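Long-range contact in probable adenylyl-sulfate kinase (Synechocystis sp., PDB 5CB8), which phosphorylates adenosine 5'-phosphosulfate with ATP to make 3'-phosphoadenylyl sulfate, the second step from sulfate to sulfite: residues T40-L49 with L178-W186. Numbering follows the deposited sequence.
Sequences TITHALEKKL and LDESVGKIW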
loop_
_atom_site.group_PDB
_atom_site.type_symbol
_atom_site.label_atom_id
_atom_site.label_comp_id
_atom_site.label_asym_id
_atom_site.label_seq_id
_atom_site.Cartn_x
_atom_site.Cartn_y
_atom_site.Cartn_z
ATOM N N THR B 40 -21.803 -0.501 -3.638
ATOM C CA THR B 40 -22.847 0.522 -3.652
ATOM C C THR B 40 -22.832 1.355 -2.364
ATOM O O THR B 40 -22.936 2.591 -2.403
ATOM C CB THR B 40 -24.233 -0.116 -3.854
ATOM O OG1 THR B 40 -24.289 -0.726 -5.150
ATOM C CG2 THR B 40 -25.334 0.928 -3.751
ATOM N N ILE B 41 -22.692 0.673 -1.231
ATOM C CA ILE B 41 -22.625 1.338 0.069
ATOM C C ILE B 41 -21.332 2.133 0.179
ATOM O O ILE B 41 -21.326 3.274 0.652
ATOM C CB ILE B 41 -22.701 0.322 1.234
ATOM C CG1 ILE B 41 -24.107 -0.288 1.315
ATOM C CG2 ILE B 41 -22.354 1.000 2.570
ATOM C CD1 ILE B 41 -24.236 -1.427 2.335
ATOM N N THR B 42 -20.235 1.516 -0.246
ATOM C CA THR B 42 -18.937 2.176 -0.251
ATOM C C THR B 42 -19.000 3.506 -0.987
ATOM O O THR B 42 -18.554 4.536 -0.468
ATOM C CB THR B 42 -17.885 1.266 -0.896
ATOM O OG1 THR B 42 -17.762 0.083 -0.097
ATOM C CG2 THR B 42 -16.530 1.964 -0.977
ATOM N N HIS B 43 -19.568 3.491 -2.190
ATOM C CA HIS B 43 -19.591 4.695 -3.015
ATOM C C HIS B 43 -20.477 5.769 -2.401
ATOM O O HIS B 43 -20.129 6.951 -2.409
ATOM C CB HIS B 43 -20.029 4.350 -4.437
ATOM C CG HIS B 43 -19.007 3.564 -5.203
ATOM N ND1 HIS B 43 -19.300 2.910 -6.380
ATOM C CD2 HIS B 43 -17.693 3.335 -4.960
ATOM C CE1 HIS B 43 -18.210 2.312 -6.832
ATOM N NE2 HIS B 43 -17.222 2.552 -5.988
ATOM N N ALA B 44 -21.614 5.358 -1.846
ATOM C CA ALA B 44 -22.533 6.311 -1.229
ATOM C C ALA B 44 -21.920 6.908 0.031
ATOM O O ALA B 44 -22.065 8.106 0.303
ATOM C CB ALA B 44 -23.867 5.641 -0.914
ATOM N N LEU B 45 -21.245 6.065 0.804
ATOM C CA LEU B 45 -20.562 6.513 2.010
ATOM C C LEU B 45 -19.398 7.449 1.672
ATOM O O LEU B 45 -19.177 8.455 2.346
ATOM C CB LEU B 45 -20.044 5.306 2.798
ATOM C CG LEU B 45 -19.318 5.643 4.102
ATOM C CD1 LEU B 45 -20.219 6.468 5.011
ATOM C CD2 LEU B 45 -18.838 4.376 4.807
ATOM N N GLU B 46 -18.644 7.094 0.637
ATOM C CA GLU B 46 -17.542 7.923 0.168
ATOM C C GLU B 46 -18.055 9.324 -0.174
ATOM O O GLU B 46 -17.493 10.329 0.276
ATOM C CB GLU B 46 -16.905 7.286 -1.065
ATOM C CG GLU B 46 -15.833 8.148 -1.716
ATOM C CD GLU B 46 -15.338 7.579 -3.029
ATOM O OE1 GLU B 46 -15.992 6.669 -3.581
ATOM O OE2 GLU B 46 -14.288 8.048 -3.515
ATOM N N LYS B 47 -19.128 9.389 -0.959
ATOM C CA LYS B 47 -19.696 10.683 -1.340
ATOM C C LYS B 47 -20.106 11.498 -0.120
ATOM O O LYS B 47 -19.833 12.700 -0.050
ATOM C CB LYS B 47 -20.891 10.519 -2.287
ATOM C CG LYS B 47 -21.586 11.849 -2.629
ATOM C CD LYS B 47 -22.377 11.774 -3.931
ATOM C CE LYS B 47 -23.007 13.125 -4.292
ATOM N NZ LYS B 47 -22.288 14.288 -3.685
ATOM N N LYS B 48 -20.757 10.843 0.839
ATOM C CA LYS B 48 -21.262 11.527 2.029
ATOM C C LYS B 48 -20.102 12.099 2.840
ATOM O O LYS B 48 -20.165 13.229 3.325
ATOM C CB LYS B 48 -22.101 10.565 2.882
ATOM C CG LYS B 48 -23.013 11.243 3.905
ATOM C CD LYS B 48 -23.912 10.230 4.616
ATOM C CE LYS B 48 -24.717 10.882 5.746
ATOM N NZ LYS B 48 -25.627 11.956 5.258
ATOM N N LEU B 49 -19.038 11.314 2.970
ATOM C CA LEU B 49 -17.849 11.744 3.695
ATOM C C LEU B 49 -17.123 12.880 2.973
ATOM O O LEU B 49 -16.746 13.879 3.598
ATOM C CB LEU B 49 -16.912 10.557 3.907
ATOM C CG LEU B 49 -17.357 9.557 4.975
ATOM C CD1 LEU B 49 -16.534 8.277 4.904
ATOM C CD2 LEU B 49 -17.228 10.179 6.346
ATOM N N LEU B 178 -30.724 1.951 1.009
ATOM C CA LEU B 178 -29.317 2.354 0.957
ATOM C C LEU B 178 -28.984 3.420 1.997
ATOM O O LEU B 178 -27.977 3.314 2.702
ATOM C CB LEU B 178 -28.945 2.859 -0.441
ATOM C CG LEU B 178 -27.483 3.282 -0.595
ATOM C CD1 LEU B 178 -26.575 2.101 -0.307
ATOM C CD2 LEU B 178 -27.198 3.831 -1.981
ATOM N N ASP B 179 -29.831 4.444 2.090
ATOM C CA ASP B 179 -29.613 5.529 3.045
ATOM C C ASP B 179 -29.604 5.032 4.491
ATOM O O ASP B 179 -28.904 5.586 5.350
ATOM C CB ASP B 179 -30.684 6.613 2.878
ATOM C CG ASP B 179 -30.461 7.473 1.651
ATOM O OD1 ASP B 179 -29.341 7.453 1.096
ATOM O OD2 ASP B 179 -31.409 8.183 1.251
ATOM N N GLU B 180 -30.393 3.997 4.766
ATOM C CA GLU B 180 -30.414 3.408 6.100
ATOM C C GLU B 180 -29.086 2.704 6.384
ATOM O O GLU B 180 -28.519 2.849 7.474
ATOM C CB GLU B 180 -31.587 2.434 6.251
ATOM C CG GLU B 180 -31.804 1.953 7.680
ATOM C CD GLU B 180 -32.980 0.994 7.819
ATOM O OE1 GLU B 180 -33.706 0.773 6.818
ATOM O OE2 GLU B 180 -33.168 0.460 8.937
ATOM N N SER B 181 -28.575 1.965 5.402
ATOM C CA SER B 181 -27.305 1.271 5.585
ATOM C C SER B 181 -26.160 2.259 5.799
ATOM O O SER B 181 -25.384 2.124 6.749
ATOM C CB SER B 181 -27.008 0.354 4.394
ATOM O OG SER B 181 -28.064 -0.569 4.199
ATOM N N VAL B 182 -26.051 3.245 4.911
ATOM C CA VAL B 182 -25.039 4.294 5.059
ATOM C C VAL B 182 -25.218 5.020 6.391
ATOM O O VAL B 182 -24.244 5.293 7.102
ATOM C CB VAL B 182 -25.119 5.326 3.904
ATOM C CG1 VAL B 182 -24.171 6.486 4.155
ATOM C CG2 VAL B 182 -24.801 4.660 2.571
ATOM N N GLY B 183 -26.469 5.324 6.730
ATOM C CA GLY B 183 -26.772 6.035 7.960
ATOM C C GLY B 183 -26.243 5.343 9.207
ATOM O O GLY B 183 -25.753 6.004 10.126
ATOM N N LYS B 184 -26.333 4.016 9.247
ATOM C CA LYS B 184 -25.857 3.265 10.408
ATOM C C LYS B 184 -24.337 3.312 10.532
ATOM O O LYS B 184 -23.802 3.382 11.641
ATOM C CB LYS B 184 -26.348 1.804 10.371
ATOM C CG LYS B 184 -27.849 1.651 10.645
ATOM C CD LYS B 184 -28.266 0.193 10.894
ATOM C CE LYS B 184 -28.214 -0.655 9.629
ATOM N NZ LYS B 184 -28.868 -1.993 9.829
ATOM N N ILE B 185 -23.640 3.268 9.399
ATOM C CA ILE B 185 -22.181 3.349 9.418
ATOM C C ILE B 185 -21.788 4.745 9.894
ATOM O O ILE B 185 -20.962 4.891 10.790
ATOM C CB ILE B 185 -21.575 3.041 8.033
ATOM C CG1 ILE B 185 -21.905 1.601 7.630
ATOM C CG2 ILE B 185 -20.069 3.240 8.041
ATOM C CD1 ILE B 185 -21.617 1.267 6.151
ATOM N N TRP B 186 -22.414 5.766 9.312
ATOM C CA TRP B 186 -22.156 7.158 9.684
ATOM C C TRP B 186 -22.365 7.367 11.177
ATOM O O TRP B 186 -21.546 7.999 11.841
ATOM C CB TRP B 186 -23.085 8.092 8.893
ATOM C CG TRP B 186 -22.787 9.568 9.064
ATOM C CD1 TRP B 186 -23.232 10.394 10.058
ATOM C CD2 TRP B 186 -21.988 10.385 8.195
ATOM N NE1 TRP B 186 -22.747 11.670 9.867
ATOM C CE2 TRP B 186 -21.982 11.686 8.728
ATOM C CE3 TRP B 186 -21.275 10.132 7.019
ATOM C CZ2 TRP B 186 -21.291 12.738 8.120
ATOM C CZ3 TRP B 186 -20.589 11.176 6.421
ATOM C CH2 TRP B 186 -20.604 12.459 6.969
#
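Over one face of the W186 six-membered ring lies K48 CE, offset toward the rim and 3.9 Å from the ring centroid in a CH-pi contact; CG and CD of K48 run along the CE3-CZ3 side, CG 3.5 Å from W186 CZ3. A bend at chi4 (61°) lifts the ammonium further from the plane yet nearly over the ring centre, so K48 NZ makes a distant cation-pi contact, 5.0 Å from the centroid and 9° off the ring normal. At the ring edge stand L45 CD1, near the plane, and the backbone L49 N, in it, while L49 CD2 approaches W186 CZ3 obliquely at 3.5 Å. S52 and I195, from neighbouring loops, also touch the indole. In this P-loop kinase fold, 40-49 belongs to helix 38-50, which starts within the P-loop segment G32-T39, the probable ATP site, and 178-186 to the C-terminal helix 178-191. Their segment axes cross at -60°, 9.7 Å apart at closest approach, with no hydrogen bond between them. V182 enters as a knob among I41, A44, L45 and K48, its CG2 3.7 Å from A44 CB and its CG1 against K48 CD. Deeper in, L45 CD2 meets I185 CG2 at 3.6 Å and I41 CG2 packs on I185 CD1, next to strand 169-171, whose C171 and V169 touch I41 and I185 respectively. At the N-terminal ends of both segments, L178 spreads its two methyls over T40 CG2, I41 CG1 and A44 CB; S181 offers I41 its CB, while its OG hydrogen-bonds E176.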